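Side-chain contacts in terminal oxygenase component of carbazole 1,9a-dioxygenase (Nocardioides aromaticivorans, PDB 3GCF), which is the terminal oxygenase of carbazole 1,9a-dioxygenase and, as in other Rieske non-heme iron oxygenases, probably uses its iron centres to dihydroxylate its aromatic substrate with molecular oxygen: residues Glu357-Phe360 and Pro361-Cys365; Glu312-Lys315 and Thr316-Glu320. All blocks are in the same frame, centred on the assembly; numbering follows the deposited sequence.

Interaction 1 (Glu357-Phe360 and Pro361-Cys365); sequences EQLF and PPDMC
The ring of Phe360 overlaps Pro362 in a CH-pi contact, with Pro362 CD 3.5 Å from the centroid of the Phe360 ring and 16° off its normal, over one face. The pair belongs to a tight turn in which Phe360-Pro361-Pro362-Asp363 leads through a 3-10 segment into helix 364-376 of the catalytic domain. The turn is closed by Asp363 N to Phe360 O at 2.8 Å; the two intervening prolines have no N-H to offer that oxygen. The Asp363 side chain folds back to reciprocate, so residue 360 is held through both of its peptide groups. Phe360 CG sits between the backbone N and the carbonyl carbon (chi1 73°), which brings the ring over Pro362 while Asp363 OD2 meets its edge, 3.1 Å from Phe360 CD1. Ring and carboxylate planes stand 75° apart. Leu359 adds an aliphatic flank to the carboxylate, its CB 3.3 Å from Asp363 OD2. A second subunit packs against the turn: His77 there, a ligand of the [2Fe-2S] cluster, hydrogen-bonds through NE2 to Asp363 OD2, and its ring and that of Trp101 of the same subunit meet Phe360 edge-to-face. The turn thus lies where one subunit's catalytic domain receives the neighbour's Rieske cluster. Within the turn, OD2 of Asp363 accepts a nearly straight bond from Phe360 N at 2.9 Å, on its anti side and tilted out of the carboxylate plane.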
# COMPACT_ATOMS: atom_id res chain seq x y z
N GLU A 357 27.37 0.61 -2.37
CA GLU A 357 27.77 -0.47 -3.27
C GLU A 357 29.28 -0.64 -3.24
O GLU A 357 30.01 0.31 -2.97
CB GLU A 357 27.34 -0.16 -4.71
CG GLU A 357 27.89 1.17 -5.22
CD GLU A 357 27.63 1.41 -6.69
OE1 GLU A 357 26.69 0.81 -7.25
OE2 GLU A 357 28.37 2.23 -7.29
N GLN A 358 29.75 -1.85 -3.52
CA GLN A 358 31.18 -2.11 -3.57
C GLN A 358 31.40 -2.82 -4.90
O GLN A 358 31.11 -4.01 -5.04
CB GLN A 358 31.62 -2.98 -2.38
CG GLN A 358 31.38 -2.30 -1.02
CD GLN A 358 31.89 -3.12 0.16
OE1 GLN A 358 33.08 -3.40 0.27
NE2 GLN A 358 30.99 -3.50 1.06
N LEU A 359 31.90 -2.07 -5.88
CA LEU A 359 32.12 -2.60 -7.22
C LEU A 359 33.45 -3.33 -7.39
O LEU A 359 34.30 -3.29 -6.51
CB LEU A 359 32.04 -1.45 -8.23
CG LEU A 359 30.79 -0.57 -8.11
CD1 LEU A 359 30.82 0.54 -9.13
CD2 LEU A 359 29.55 -1.44 -8.29
N PHE A 360 33.59 -4.02 -8.52
CA PHE A 360 34.84 -4.72 -8.83
C PHE A 360 35.17 -4.43 -10.30
O PHE A 360 34.32 -3.94 -11.04
CB PHE A 360 34.76 -6.22 -8.46
CG PHE A 360 33.90 -7.07 -9.36
CD1 PHE A 360 32.60 -6.70 -9.69
CD2 PHE A 360 34.37 -8.31 -9.79
CE1 PHE A 360 31.78 -7.55 -10.44
CE2 PHE A 360 33.56 -9.17 -10.54
CZ PHE A 360 32.26 -8.79 -10.86
N PRO A 361 36.42 -4.70 -10.73
CA PRO A 361 36.86 -4.44 -12.11
C PRO A 361 35.88 -4.48 -13.29
O PRO A 361 35.83 -3.53 -14.06
CB PRO A 361 38.04 -5.40 -12.27
CG PRO A 361 38.66 -5.34 -10.91
CD PRO A 361 37.45 -5.45 -9.99
N PRO A 362 35.11 -5.56 -13.45
CA PRO A 362 34.18 -5.58 -14.58
C PRO A 362 33.15 -4.44 -14.57
O PRO A 362 32.62 -4.07 -15.62
CB PRO A 362 33.52 -6.95 -14.47
CG PRO A 362 34.59 -7.79 -13.82
CD PRO A 362 35.11 -6.86 -12.75
N ASP A 363 32.86 -3.89 -13.39
CA ASP A 363 31.88 -2.81 -13.29
C ASP A 363 32.37 -1.47 -13.86
O ASP A 363 31.59 -0.53 -13.99
CB ASP A 363 31.46 -2.58 -11.83
CG ASP A 363 30.82 -3.81 -11.21
OD1 ASP A 363 30.07 -4.52 -11.92
OD2 ASP A 363 31.06 -4.05 -10.01
N MET A 364 33.65 -1.39 -14.21
CA MET A 364 34.18 -0.15 -14.75
C MET A 364 33.43 0.33 -15.99
O MET A 364 33.36 1.53 -16.24
CB MET A 364 35.67 -0.30 -15.08
CG MET A 364 36.55 -0.41 -13.84
SD MET A 364 36.25 0.94 -12.66
CE MET A 364 35.37 0.07 -11.30
N CYS A 365 32.86 -0.59 -16.77
CA CYS A 365 32.13 -0.14 -17.94
C CYS A 365 30.89 0.62 -17.47
O CYS A 365 30.47 1.58 -18.10
CB CYS A 365 31.75 -1.32 -18.85
SG CYS A 365 30.63 -2.57 -18.19

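Interaction 2 (Glu312-Lys315 and Thr316-Glu320); sequences EDVK and TFEVE
Helix 311-331, which follows strand 298-307 in the catalytic domain, is held here by its i to i+4 backbone bonds, together with side chains on its outer and inner sides. Backbone bonds run from Thr316, Phe317, Glu318 and Val319 back to Glu312, Asp313, Val314 and Lys315, and Glu318 N to Val314 O, at 2.9 Å, is nearly straight. Lys315 and Glu318, three residues apart, run alongside each other from the helix surface, forming a salt bridge whose hydrogen bond is weak: Lys315 NZ is 3.3 Å from Glu318 OE1. The lysine chain bends at chi2 (49°), which turns CD and CE along that same oxygen, with Lys315 CE also 3.3 Å from Glu318 OE1. The glutamate also runs beside Val314, whose CG1 is 3.8 Å from Glu318 OE2; each oxygen thus has its own neighbour, OE1 the ammonium of Lys315 and OE2 the methyl CG1 of Val314. With an alanine at Glu318, Lys315 NZ is likely to lose its acidic mate and Val314 CG1 the carboxylate that lies against it. Phe317, its CG anti to the backbone N (chi1 179°), turns inward instead, onto Leu167 of strand 164-173 and Leu304 of strand 298-307. Asp313 OD2 takes a hydrogen bond from Glu309 N just before the helix. At Glu312 O two donors of one residue converge from opposite faces of the carbonyl plane: Thr316 N at 3.0 Å, and Thr316 OG1 at 3.1 Å from above the plane.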
# COMPACT_ATOMS: atom_id res chain seq x y z
N GLU A 312 9.91 -10.70 -48.39
CA GLU A 312 9.92 -12.10 -47.98
C GLU A 312 10.76 -12.31 -46.72
O GLU A 312 10.37 -13.06 -45.83
CB GLU A 312 10.42 -12.99 -49.11
CG GLU A 312 10.24 -14.46 -48.83
CD GLU A 312 8.84 -14.78 -48.30
OE1 GLU A 312 7.85 -14.36 -48.93
OE2 GLU A 312 8.75 -15.46 -47.24
N ASP A 313 11.92 -11.66 -46.65
CA ASP A 313 12.77 -11.80 -45.47
C ASP A 313 12.03 -11.22 -44.26
O ASP A 313 12.12 -11.75 -43.15
CB ASP A 313 14.10 -11.07 -45.64
CG ASP A 313 15.04 -11.76 -46.61
OD1 ASP A 313 14.95 -12.99 -46.76
OD2 ASP A 313 15.88 -11.06 -47.22
N VAL A 314 11.30 -10.13 -44.48
CA VAL A 314 10.53 -9.49 -43.41
C VAL A 314 9.52 -10.49 -42.87
O VAL A 314 9.40 -10.67 -41.66
CB VAL A 314 9.77 -8.24 -43.92
CG1 VAL A 314 8.86 -7.69 -42.83
CG2 VAL A 314 10.75 -7.17 -44.36
N LYS A 315 8.81 -11.15 -43.78
CA LYS A 315 7.80 -12.14 -43.39
C LYS A 315 8.41 -13.31 -42.63
O LYS A 315 7.83 -13.77 -41.65
CB LYS A 315 7.05 -12.66 -44.62
CG LYS A 315 5.73 -11.96 -44.85
CD LYS A 315 5.91 -10.44 -44.77
CE LYS A 315 4.60 -9.75 -44.43
NZ LYS A 315 4.83 -8.30 -44.13
N THR A 316 9.56 -13.78 -43.08
CA THR A 316 10.23 -14.89 -42.43
C THR A 316 10.64 -14.49 -41.01
O THR A 316 10.52 -15.28 -40.08
CB THR A 316 11.47 -15.33 -43.23
OG1 THR A 316 11.05 -15.80 -44.52
CG2 THR A 316 12.24 -16.43 -42.51
N PHE A 317 11.10 -13.25 -40.85
CA PHE A 317 11.50 -12.75 -39.54
C PHE A 317 10.28 -12.65 -38.62
O PHE A 317 10.30 -13.14 -37.49
CB PHE A 317 12.17 -11.38 -39.68
CG PHE A 317 12.61 -10.76 -38.37
CD1 PHE A 317 13.12 -11.56 -37.34
CD2 PHE A 317 12.53 -9.39 -38.17
CE1 PHE A 317 13.54 -10.98 -36.14
CE2 PHE A 317 12.95 -8.80 -36.98
CZ PHE A 317 13.46 -9.60 -35.96
N GLU A 318 9.21 -12.04 -39.12
CA GLU A 318 8.00 -11.90 -38.32
C GLU A 318 7.50 -13.26 -37.86
O GLU A 318 7.03 -13.40 -36.73
CB GLU A 318 6.92 -11.17 -39.12
CG GLU A 318 7.38 -9.83 -39.65
CD GLU A 318 6.31 -9.10 -40.44
OE1 GLU A 318 5.64 -9.75 -41.27
OE2 GLU A 318 6.14 -7.88 -40.22
N VAL A 319 7.59 -14.27 -38.73
CA VAL A 319 7.14 -15.61 -38.37
C VAL A 319 8.01 -16.24 -37.28
O VAL A 319 7.49 -16.80 -36.32
CB VAL A 319 7.11 -16.55 -39.60
CG1 VAL A 319 6.85 -18.00 -39.15
CG2 VAL A 319 6.00 -16.11 -40.56
N GLU A 320 9.34 -16.17 -37.43
CA GLU A 320 10.19 -16.75 -36.39
C GLU A 320 10.13 -15.96 -35.09
O GLU A 320 10.37 -16.52 -34.02
CB GLU A 320 11.63 -16.93 -36.87
CG GLU A 320 12.19 -15.82 -37.73
CD GLU A 320 13.61 -16.10 -38.19
OE1 GLU A 320 13.89 -17.23 -38.64
OE2 GLU A 320 14.46 -15.18 -38.10

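In the fold
Both contacts are local and lie in the catalytic domain, with centres about 40 Å apart and nearest atoms about 26 Å apart, and they share no helix or strand. Interaction 1 is partly buried at a subunit boundary, beside the neighbour's Rieske cluster; the Asp363 side chain is about 13 Å from the iron(II) and about 8 Å from that of the iron ligand His189. Its chemistry suits a turn: prolines, an aromatic face and a carboxylate shared between backbone and a neighbouring histidine. Interaction 2 is a surface contact away from the iron sites, touched by no other chain of the assembly, where backbone bonds set the geometry and the salt bridge adds a weak hydrogen bond.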